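PDB 4L6D: 5-carboxyvanillate decarboxylase from Sphingomonas paucimobilis, which probably catalyses the manganese-dependent decarboxylation of 5-carboxyvanillate to vanillate, using an active site built on the amidohydrolase barrel fold. Local coordinates for residues P259-Y262 with F263-N266; N245-F249 with G250-K254; S212-F215 with D216-R220. One frame throughout, in Å; residues are numbered along the deposited sequence.

Contact 1. Residues P259-Y262 with F263-N266; sequences PSEY and FRRN. With VNL (4-hydroxy-3-methoxybenzoate), chain L.
The ring of Tyr-262 meets Arg-265 and Asn-266 along one edge, near its own plane, one turn further along helix 259-266. Arg-265 NH2 comes to 3.6 Å from Tyr-262 CE1, with the guanidinium turned almost upright against the ring, the two planes being 79° apart. The amide of Asn-266 is turned far less, and its OD1 lies in the ring plane beyond CD1. This oxygen sits at the edge of the Arg-265 guanidinium as well, gripped side-on by NE at 2.9 Å and NH2 at 3.0 Å. NH2 arrives on a lone pair of OD1, whereas NE comes from above the carbonyl plane. The bend at chi3 (69°) in the otherwise extended Arg-265 chain brings both nitrogens round to that oxygen.

A second guanidinium, that of Arg-264, has CO1 of a bound vanillate at its edge, 3.7 Å from NH2. Arg-264 NH1 donates to Ser-260 OG over 3.1 Å, a bent bond with the hydroxyl lying out of the guanidinium plane. Ser-260 OG is also hydrogen-bonded to Asp-240, and Val-286 O takes the NE of Arg-264. The backbone carries the usual i to i+4 helix bonds, such as Asn-266 N to Tyr-262 O at 2.8 Å.

Ser-260 and Arg-264 line a vanillate pocket away from the manganese site. The closest ligand atoms are ring carbons, CO1 by Arg-264 NH2 and CM1 by Ser-260 OG, so these residues meet it by packing. Ser-260 OG and Val-286 O hold the guanidinium and Asp-240 positions the serine hydroxyl, a chain of bonds that steadies the guanidinium with its edge to the vanillate ring.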
loop_
_atom_site.group_PDB
_atom_site.type_symbol
_atom_site.label_atom_id
_atom_site.label_comp_id
_atom_site.label_asym_id
_atom_site.label_seq_id
_atom_site.Cartn_x
_atom_site.Cartn_y
_atom_site.Cartn_z
ATOM N N PRO A 259 -3.796 5.609 15.568
ATOM C CA PRO A 259 -3.257 4.500 14.762
ATOM C C PRO A 259 -1.722 4.432 14.725
ATOM O O PRO A 259 -1.166 3.348 14.939
ATOM C CB PRO A 259 -3.859 4.766 13.378
ATOM C CG PRO A 259 -5.194 5.392 13.700
ATOM C CD PRO A 259 -4.937 6.276 14.902
ATOM N N SER A 260 -1.046 5.559 14.510
ATOM C CA SER A 260 0.413 5.548 14.400
ATOM C C SER A 260 1.050 5.237 15.745
ATOM O O SER A 260 2.169 4.707 15.808
ATOM C CB SER A 260 0.943 6.883 13.864
ATOM O OG SER A 260 0.837 7.901 14.847
ATOM N N GLU A 261 0.336 5.559 16.823
ATOM C CA GLU A 261 0.832 5.248 18.161
ATOM C C GLU A 261 0.792 3.755 18.463
ATOM O O GLU A 261 1.708 3.236 19.097
ATOM C CB GLU A 261 0.117 6.081 19.235
ATOM C CG GLU A 261 0.456 7.565 19.113
ATOM C CD GLU A 261 -0.454 8.483 19.905
ATOM O OE1 GLU A 261 -1.507 8.034 20.402
ATOM O OE2 GLU A 261 -0.111 9.683 20.031
ATOM N N TYR A 262 -0.250 3.061 18.008
ATOM C CA TYR A 262 -0.208 1.598 18.029
ATOM C C TYR A 262 0.939 1.080 17.191
ATOM O O TYR A 262 1.614 0.124 17.582
ATOM C CB TYR A 262 -1.511 0.973 17.524
ATOM C CG TYR A 262 -2.659 1.290 18.434
ATOM C CD1 TYR A 262 -2.730 0.728 19.707
ATOM C CD2 TYR A 262 -3.641 2.194 18.052
ATOM C CE1 TYR A 262 -3.761 1.034 20.560
ATOM C CE2 TYR A 262 -4.681 2.514 18.904
ATOM C CZ TYR A 262 -4.737 1.934 20.163
ATOM O OH TYR A 262 -5.756 2.254 21.034
ATOM N N PHE A 263 1.160 1.676 16.020
ATOM C CA PHE A 263 2.201 1.136 15.169
ATOM C C PHE A 263 3.560 1.267 15.861
ATOM O O PHE A 263 4.341 0.325 15.870
ATOM C CB PHE A 263 2.215 1.775 13.773
ATOM C CG PHE A 263 3.012 0.975 12.790
ATOM C CD1 PHE A 263 2.463 -0.153 12.199
ATOM C CD2 PHE A 263 4.334 1.279 12.537
ATOM C CE1 PHE A 263 3.197 -0.931 11.324
ATOM C CE2 PHE A 263 5.086 0.501 11.657
ATOM C CZ PHE A 263 4.513 -0.607 11.048
ATOM N N ARG A 264 3.823 2.406 16.494
ATOM C CA ARG A 264 5.112 2.571 17.155
ATOM C C ARG A 264 5.200 1.776 18.464
ATOM O O ARG A 264 6.278 1.286 18.811
ATOM C CB ARG A 264 5.419 4.052 17.415
ATOM C CG ARG A 264 5.625 4.882 16.147
ATOM C CD ARG A 264 6.040 6.323 16.479
ATOM N NE ARG A 264 5.700 7.230 15.381
ATOM C CZ ARG A 264 4.537 7.861 15.260
ATOM N NH1 ARG A 264 3.594 7.719 16.182
ATOM N NH2 ARG A 264 4.320 8.660 14.222
ATOM N N ARG A 265 4.087 1.638 19.188
ATOM C CA ARG A 265 4.109 0.937 20.476
ATOM C C ARG A 265 4.172 -0.570 20.294
ATOM O O ARG A 265 4.946 -1.257 20.975
ATOM C CB ARG A 265 2.869 1.287 21.312
ATOM C CG ARG A 265 2.917 0.755 22.744
ATOM C CD ARG A 265 1.612 1.017 23.511
ATOM N NE ARG A 265 0.530 0.197 22.970
ATOM C CZ ARG A 265 -0.692 0.104 23.480
ATOM N NH1 ARG A 265 -1.024 0.782 24.570
ATOM N NH2 ARG A 265 -1.579 -0.696 22.896
ATOM N N ASN A 266 3.340 -1.080 19.390
ATOM C CA ASN A 266 3.123 -2.525 19.252
ATOM C C ASN A 266 3.819 -3.206 18.086
ATOM O O ASN A 266 3.839 -4.443 18.027
ATOM C CB ASN A 266 1.624 -2.820 19.180
ATOM C CG ASN A 266 0.910 -2.506 20.479
ATOM O OD1 ASN A 266 0.295 -1.441 20.636
ATOM N ND2 ASN A 266 0.994 -3.431 21.434
HETATM C C1 VNL L . 3.433 11.832 11.627
HETATM C CO1 VNL L . 2.665 10.657 11.540
HETATM C CO2 VNL L . 3.049 12.914 12.451
HETATM C CM1 VNL L . 1.476 10.527 12.276
HETATM C CM2 VNL L . 1.870 12.813 13.190
HETATM O OM VNL L . 1.393 13.794 14.022
HETATM C CZ VNL L . 1.060 11.585 13.096
HETATM C CC VNL L . 4.701 11.943 10.832
HETATM C CV VNL L . 2.126 15.018 14.205
HETATM O O1 VNL L . 5.446 10.932 10.683
HETATM O O2 VNL L . 4.969 13.069 10.342
HETATM O O3 VNL L . -0.140 11.601 13.769
#

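Contact 2. Residues N245-F249 with G250-K254; sequences NATTF and GGAPK
Ala-246 O takes two backbone N-H groups from the chain that leaves helix 236-249. Ala-252 N donates at 3.0 Å with a fairly straight N-H (159°), coming in from above the carbonyl plane, and Gly-250 N adds a weak, bent bond. The methyl groups of the same two alanines meet at 3.8 Å, so Ala-252 folds back on Ala-246 with backbone and side chain together. Thr-247 meets the loop next. Its CA-H points at Ala-252 O, and water 1 donates to both Thr-247 O and Ala-252 O, 2.8 Å from each. With OG1 placed between the backbone N and the carbonyl carbon (chi1 60°), the hydroxyl can bond back to Gly-244 O, while CG2 is turned to the loop and lies 3.4 Å from Pro-253 O.

This is the C-terminal end of a helix, where the chain reverses through a glycine pair: Gly-251 has positive phi (70°), a left-handed conformation that suits glycine, and its N donates to water 2 over 2.9 Å.

Lys-254, bent at chi2 and chi4, crosses Thr-247 at about a right angle, with CD 3.8 Å from Thr-247 CB. Within the last helical turn, Thr-248 CG2 lies over the centre of one face of the Phe-249 ring. Tyr-189 of the second subunit packs on Ala-246, Ala-252 and Pro-253, and Phe-249 touches Arg-46 of that subunit, whose counterpart in this chain lines the vanillate pocket beside the manganese.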
loop_
_atom_site.group_PDB
_atom_site.type_symbol
_atom_site.label_atom_id
_atom_site.label_comp_id
_atom_site.label_asym_id
_atom_site.label_seq_id
_atom_site.Cartn_x
_atom_site.Cartn_y
_atom_site.Cartn_z
ATOM N N ASN A 245 -12.766 10.550 10.895
ATOM C CA ASN A 245 -13.850 10.204 9.983
ATOM C C ASN A 245 -14.249 8.741 10.125
ATOM O O ASN A 245 -15.429 8.408 10.055
ATOM C CB ASN A 245 -13.462 10.468 8.528
ATOM C CG ASN A 245 -13.411 11.943 8.194
ATOM O OD1 ASN A 245 -14.005 12.780 8.879
ATOM N ND2 ASN A 245 -12.695 12.271 7.124
ATOM N N ALA A 246 -13.266 7.867 10.312
ATOM C CA ALA A 246 -13.547 6.442 10.439
ATOM C C ALA A 246 -14.418 6.139 11.666
ATOM O O ALA A 246 -15.345 5.330 11.588
ATOM C CB ALA A 246 -12.250 5.643 10.485
ATOM N N THR A 247 -14.133 6.787 12.795
ATOM C CA THR A 247 -14.904 6.531 14.011
ATOM C C THR A 247 -16.233 7.285 14.015
ATOM O O THR A 247 -17.199 6.839 14.631
ATOM C CB THR A 247 -14.115 6.866 15.312
ATOM O OG1 THR A 247 -13.749 8.253 15.331
ATOM C CG2 THR A 247 -12.860 5.998 15.427
ATOM N N THR A 248 -16.282 8.421 13.327
ATOM C CA THR A 248 -17.487 9.243 13.296
ATOM C C THR A 248 -18.511 8.702 12.303
ATOM O O THR A 248 -19.691 8.568 12.637
ATOM C CB THR A 248 -17.163 10.724 12.973
ATOM O OG1 THR A 248 -16.280 11.246 13.975
ATOM C CG2 THR A 248 -18.432 11.577 12.940
ATOM N N PHE A 249 -18.064 8.388 11.088
ATOM C CA PHE A 249 -18.985 7.971 10.024
ATOM C C PHE A 249 -18.884 6.507 9.617
ATOM O O PHE A 249 -19.791 5.989 8.970
ATOM C CB PHE A 249 -18.781 8.822 8.757
ATOM C CG PHE A 249 -18.856 10.295 9.000
ATOM C CD1 PHE A 249 -20.028 10.875 9.457
ATOM C CD2 PHE A 249 -17.752 11.103 8.775
ATOM C CE1 PHE A 249 -20.104 12.241 9.691
ATOM C CE2 PHE A 249 -17.818 12.472 9.002
ATOM C CZ PHE A 249 -18.994 13.041 9.461
ATOM N N GLY A 250 -17.787 5.846 9.978
ATOM C CA GLY A 250 -17.462 4.543 9.416
ATOM C C GLY A 250 -17.594 3.361 10.352
ATOM O O GLY A 250 -17.234 2.241 9.990
ATOM N N GLY A 251 -18.101 3.589 11.559
ATOM C CA GLY A 251 -18.276 2.495 12.497
ATOM C C GLY A 251 -16.977 1.923 13.044
ATOM O O GLY A 251 -16.968 0.827 13.613
ATOM N N ALA A 252 -15.866 2.639 12.878
ATOM C CA ALA A 252 -14.621 2.219 13.514
ATOM C C ALA A 252 -14.755 2.468 15.011
ATOM O O ALA A 252 -15.276 3.498 15.424
ATOM C CB ALA A 252 -13.430 2.987 12.943
ATOM N N PRO A 253 -14.292 1.522 15.830
ATOM C CA PRO A 253 -14.461 1.709 17.272
ATOM C C PRO A 253 -13.529 2.785 17.806
ATOM O O PRO A 253 -12.485 3.070 17.209
ATOM C CB PRO A 253 -14.087 0.340 17.846
ATOM C CG PRO A 253 -13.138 -0.239 16.855
ATOM C CD PRO A 253 -13.619 0.255 15.497
ATOM N N LYS A 254 -13.898 3.366 18.940
ATOM C CA LYS A 254 -13.053 4.363 19.584
ATOM C C LYS A 254 -11.838 3.692 20.210
ATOM O O LYS A 254 -11.958 2.667 20.887
ATOM C CB LYS A 254 -13.849 5.134 20.634
ATOM C CG LYS A 254 -15.011 5.919 20.055
ATOM C CD LYS A 254 -14.544 6.998 19.093
ATOM C CE LYS A 254 -15.669 7.974 18.772
ATOM N NZ LYS A 254 -16.179 8.669 19.993
HETATM O O HOH W 1 -17.445 4.816 16.502
HETATM O O HOH W 2 -19.854 5.487 12.950
#

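Contact 3. Residues S212-F215 with D216-R220; sequences SGLF and DRFPR
Leu-214 turns its CG opposite the backbone N (chi1 -172°), while Phe-218 sends its ring back beside its own N (chi1 -53°), and the two side chains meet one turn apart. Leu-214 CD1 reaches the edge of the Phe-218 ring in its plane, 3.8 Å from CD2, and Arg-217 CG lies over the centre of one face. In the backbone, Phe-218 N donates to Leu-214 O at 2.9 Å.

Gly-213 holds the N-cap position of this short helix, and its O accepts Arg-217 N in the carbonyl plane at 3.2 Å and Asp-216 N from well above it. Its positive phi belongs to the Schellman motif that ends the preceding helix 197-211. After Phe-218 the chain turns out of the helix, and Pro-219 CA-H approaches Phe-215 O at 3.1 Å. Water 3 donates to Asp-216 OD1 (2.9 Å) and weakly to Phe-215 O; OD1 is also hydrogen-bonded to Tyr-262 OH of helix 259-266, and OD2 to Lys-256 N.

Phe-218 packs on helix 158-167 through Phe-161, whereas Phe-215 faces helices 197-211 and 259-266 and meets Phe-267 of strand 267-270; the chain then runs on into strand 223-225.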
loop_
_atom_site.group_PDB
_atom_site.type_symbol
_atom_site.label_atom_id
_atom_site.label_comp_id
_atom_site.label_asym_id
_atom_site.label_seq_id
_atom_site.Cartn_x
_atom_site.Cartn_y
_atom_site.Cartn_z
ATOM N N SER A 212 -9.437 -2.153 14.455
ATOM C CA SER A 212 -10.433 -2.926 15.185
ATOM C C SER A 212 -10.267 -2.809 16.696
ATOM O O SER A 212 -11.146 -3.228 17.449
ATOM C CB SER A 212 -10.372 -4.401 14.798
ATOM O OG SER A 212 -9.213 -5.001 15.345
ATOM N N GLY A 213 -9.138 -2.253 17.141
ATOM C CA GLY A 213 -8.881 -2.116 18.566
ATOM C C GLY A 213 -8.230 -3.332 19.194
ATOM O O GLY A 213 -8.241 -3.492 20.415
ATOM N N LEU A 214 -7.636 -4.181 18.363
ATOM C CA LEU A 214 -7.008 -5.398 18.864
ATOM C C LEU A 214 -5.925 -5.064 19.887
ATOM O O LEU A 214 -5.717 -5.800 20.843
ATOM C CB LEU A 214 -6.418 -6.209 17.707
ATOM C CG LEU A 214 -5.902 -7.605 18.067
ATOM C CD1 LEU A 214 -7.060 -8.558 18.354
ATOM C CD2 LEU A 214 -5.009 -8.150 16.945
ATOM N N PHE A 215 -5.246 -3.939 19.684
ATOM C CA PHE A 215 -4.174 -3.549 20.596
ATOM C C PHE A 215 -4.621 -2.813 21.856
ATOM O O PHE A 215 -3.806 -2.567 22.738
ATOM C CB PHE A 215 -3.060 -2.831 19.841
ATOM C CG PHE A 215 -2.531 -3.648 18.694
ATOM C CD1 PHE A 215 -1.644 -4.684 18.925
ATOM C CD2 PHE A 215 -2.980 -3.420 17.388
ATOM C CE1 PHE A 215 -1.172 -5.473 17.860
ATOM C CE2 PHE A 215 -2.516 -4.193 16.334
ATOM C CZ PHE A 215 -1.612 -5.219 16.571
ATOM N N ASP A 216 -5.909 -2.481 21.954
ATOM C CA ASP A 216 -6.465 -2.096 23.250
ATOM C C ASP A 216 -6.842 -3.357 24.025
ATOM O O ASP A 216 -6.734 -3.396 25.252
ATOM C CB ASP A 216 -7.677 -1.175 23.109
ATOM C CG ASP A 216 -7.286 0.249 22.752
ATOM O OD1 ASP A 216 -6.090 0.615 22.880
ATOM O OD2 ASP A 216 -8.192 1.007 22.356
ATOM N N ARG A 217 -7.285 -4.386 23.312
ATOM C CA ARG A 217 -7.634 -5.651 23.954
ATOM C C ARG A 217 -6.382 -6.384 24.434
ATOM O O ARG A 217 -6.378 -6.965 25.519
ATOM C CB ARG A 217 -8.423 -6.531 22.986
ATOM C CG ARG A 217 -8.931 -7.826 23.583
ATOM C CD ARG A 217 -9.736 -8.607 22.556
ATOM N NE ARG A 217 -11.063 -8.037 22.345
ATOM C CZ ARG A 217 -12.140 -8.385 23.044
ATOM N NH1 ARG A 217 -12.046 -9.296 24.005
ATOM N NH2 ARG A 217 -13.308 -7.818 22.787
ATOM N N PHE A 218 -5.328 -6.352 23.621
ATOM C CA PHE A 218 -4.068 -7.024 23.950
ATOM C C PHE A 218 -2.903 -6.050 23.806
ATOM O O PHE A 218 -2.133 -6.118 22.835
ATOM C CB PHE A 218 -3.835 -8.235 23.040
ATOM C CG PHE A 218 -4.982 -9.210 22.996
ATOM C CD1 PHE A 218 -5.279 -10.015 24.085
ATOM C CD2 PHE A 218 -5.742 -9.341 21.845
ATOM C CE1 PHE A 218 -6.341 -10.921 24.034
ATOM C CE2 PHE A 218 -6.794 -10.245 21.785
ATOM C CZ PHE A 218 -7.089 -11.043 22.884
ATOM N N PRO A 219 -2.781 -5.120 24.763
ATOM C CA PRO A 219 -1.834 -4.011 24.607
ATOM C C PRO A 219 -0.373 -4.415 24.681
ATOM O O PRO A 219 0.466 -3.612 24.297
ATOM C CB PRO A 219 -2.195 -3.074 25.769
ATOM C CG PRO A 219 -2.820 -3.972 26.800
ATOM C CD PRO A 219 -3.601 -4.981 25.978
ATOM N N ARG A 220 -0.064 -5.624 25.152
ATOM C CA ARG A 220 1.335 -6.053 25.204
ATOM C C ARG A 220 1.766 -6.910 24.012
ATOM O O ARG A 220 2.873 -7.433 24.007
ATOM C CB ARG A 220 1.638 -6.817 26.493
ATOM C CG ARG A 220 1.423 -6.000 27.749
ATOM C CD ARG A 220 2.600 -5.087 28.027
ATOM N NE ARG A 220 3.852 -5.807 28.259
ATOM C CZ ARG A 220 4.205 -6.369 29.412
ATOM N NH1 ARG A 220 3.397 -6.325 30.462
ATOM N NH2 ARG A 220 5.374 -6.988 29.513
HETATM O O HOH W 3 -3.921 0.184 24.753
#

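How the contacts relate
Contacts 1 and 3 are neighbours, their centres about 11 Å apart. Tyr-262 OH lies 2.5 Å from Asp-216 OD1 and Asn-266 ND2 lies 2.9 Å from Pro-219 O, both probable hydrogen bonds, and Tyr-262 CD1 packs on Phe-215 CB. They thus join the helices leading into the adjacent barrel strands 223-225 and 267-270. Contact 2 comes between them in the chain but lies further out, its centre about 18 Å from contact 1 and 17 Å from contact 3, which it touches where Pro-253 CG meets Ser-212 O. None holds a manganese ligand. Contacts 1 and 2 each lie beside a bound vanillate (the latter at Asn-245), and contact 2 also abuts the second subunit.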